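Local coordinates for lipopolysaccharide biosynthesis protein wbpB (Thermus thermophilus, PDB 3O9Z) that probably acts as an NAD-dependent dehydrogenase on a sugar intermediate in the biosynthesis of 2,3-diacetamido-2,3-dideoxy-D-mannuronic acid for lipopolysaccharide, at residues L139-K142 / E143-G146. Residues are numbered along the deposited sequence; the frame is centred on the assembly and turned at random.
Sequences LALK and ERLG
The guanidinium of Arg144 folds back over the preceding turn of its helix and lays one face on Leu141, whose CA sits 3.5 Å above the plane, displaced toward the rim; Ala140 O lies over the same face. Toward the ends of the group and on the same side, NH2 meets Leu141 CD1 at 3.5 Å and NH1 comes within 3.8 Å of Ala140 CB. The arginine chain runs back toward the N-terminal end from CG on, and the bend at chi3 (-59°) swings the guanidinium in over Leu141, whose side chain it crosses at about a right angle. Further round the helix, Leu145 crosses Leu141 at a slant, its CD1 3.8 Å from Leu141 CG. With CG anti to its backbone N (chi1 176°), Leu141 holds CG and CD1 against Leu145 CD1, and it also touches Ile249, while Leu145 touches Val251 and Phe196. An alanine in place of Leu145 would remove CG and both methyls and is likely to leave a gap beside Leu141, weakening the helix's hold on strand 245-251 and helix 186-196. The solvent side is polar: one water donates to both Leu139 O and Glu143 OE2, at 2.7 Å each, giving this carbonyl a second donor besides Glu143 N (3.1 Å). Lys142 forms a cation-pi contact with Trp194. Successive i to i+4 bonds, from Glu143 N to Leu139 O through Gly146 N to Lys142 O (3.2 Å), define the last turns of an amphipathic alpha-helix, 136-146, which follows the Rossmann-type sheet and packs its apolar side on the C-terminal alpha/beta domain of this Gfo/Idh/MocA-family oxidoreductase.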
loop_
_atom_site.group_PDB
_atom_site.type_symbol
_atom_site.label_atom_id
_atom_site.label_comp_id
_atom_site.label_asym_id
_atom_site.label_seq_id
_atom_site.Cartn_x
_atom_site.Cartn_y
_atom_site.Cartn_z
ATOM N N LEU A 139 -29.663 -16.936 -22.836
ATOM C CA LEU A 139 -29.533 -17.629 -24.113
ATOM C C LEU A 139 -30.912 -18.007 -24.658
ATOM O O LEU A 139 -31.142 -17.891 -25.861
ATOM C CB LEU A 139 -28.647 -18.852 -23.961
ATOM C CG LEU A 139 -27.137 -18.647 -23.891
ATOM C CD1 LEU A 139 -26.461 -19.891 -23.288
ATOM C CD2 LEU A 139 -26.584 -18.327 -25.268
ATOM N N ALA A 140 -31.803 -18.472 -23.791
ATOM C CA ALA A 140 -33.159 -18.863 -24.203
ATOM C C ALA A 140 -33.924 -17.635 -24.730
ATOM O O ALA A 140 -34.595 -17.683 -25.777
ATOM C CB ALA A 140 -33.888 -19.538 -23.041
ATOM N N LEU A 141 -33.827 -16.527 -23.998
ATOM C CA LEU A 141 -34.422 -15.264 -24.430
ATOM C C LEU A 141 -33.934 -14.825 -25.802
ATOM O O LEU A 141 -34.739 -14.395 -26.655
ATOM C CB LEU A 141 -34.146 -14.181 -23.383
ATOM C CG LEU A 141 -34.607 -12.755 -23.705
ATOM C CD1 LEU A 141 -36.114 -12.734 -24.012
ATOM C CD2 LEU A 141 -34.325 -11.882 -22.474
ATOM N N LYS A 142 -32.628 -14.901 -26.031
ATOM C CA LYS A 142 -32.066 -14.484 -27.293
ATOM C C LYS A 142 -32.617 -15.321 -28.440
ATOM O O LYS A 142 -32.904 -14.805 -29.515
ATOM C CB LYS A 142 -30.541 -14.505 -27.242
ATOM C CG LYS A 142 -29.926 -14.098 -28.561
ATOM C CD LYS A 142 -28.416 -14.077 -28.542
ATOM C CE LYS A 142 -27.870 -13.211 -29.655
ATOM N NZ LYS A 142 -27.814 -14.019 -30.902
ATOM N N GLU A 143 -32.813 -16.612 -28.197
ATOM C CA GLU A 143 -33.371 -17.458 -29.246
ATOM C C GLU A 143 -34.793 -17.044 -29.582
ATOM O O GLU A 143 -35.152 -16.966 -30.762
ATOM C CB GLU A 143 -33.305 -18.925 -28.825
ATOM C CG GLU A 143 -31.894 -19.438 -28.870
ATOM C CD GLU A 143 -31.226 -19.093 -30.187
ATOM O OE1 GLU A 143 -31.623 -19.698 -31.208
ATOM O OE2 GLU A 143 -30.337 -18.204 -30.206
ATOM N N ARG A 144 -35.595 -16.778 -28.555
ATOM C CA ARG A 144 -36.989 -16.404 -28.766
ATOM C C ARG A 144 -37.079 -15.084 -29.525
ATOM O O ARG A 144 -37.975 -14.910 -30.357
ATOM C CB ARG A 144 -37.760 -16.283 -27.455
ATOM C CG ARG A 144 -37.980 -17.577 -26.675
ATOM C CD ARG A 144 -38.960 -17.401 -25.532
ATOM N NE ARG A 144 -38.576 -16.393 -24.543
ATOM C CZ ARG A 144 -37.795 -16.638 -23.495
ATOM N NH1 ARG A 144 -37.268 -17.844 -23.336
ATOM N NH2 ARG A 144 -37.508 -15.676 -22.633
ATOM N N LEU A 145 -36.164 -14.154 -29.247
ATOM C CA LEU A 145 -36.167 -12.856 -29.924
ATOM C C LEU A 145 -35.817 -12.949 -31.408
ATOM O O LEU A 145 -36.321 -12.168 -32.220
ATOM C CB LEU A 145 -35.191 -11.898 -29.224
ATOM C CG LEU A 145 -35.725 -11.391 -27.884
ATOM C CD1 LEU A 145 -34.563 -10.845 -27.040
ATOM C CD2 LEU A 145 -36.798 -10.327 -28.079
ATOM N N GLY A 146 -34.939 -13.876 -31.771
ATOM C CA GLY A 146 -34.634 -14.138 -33.167
ATOM C C GLY A 146 -35.876 -14.457 -33.985
ATOM O O GLY A 146 -35.872 -14.273 -35.190
HETATM O O HOH W 1 -29.313 -18.295 -27.748
#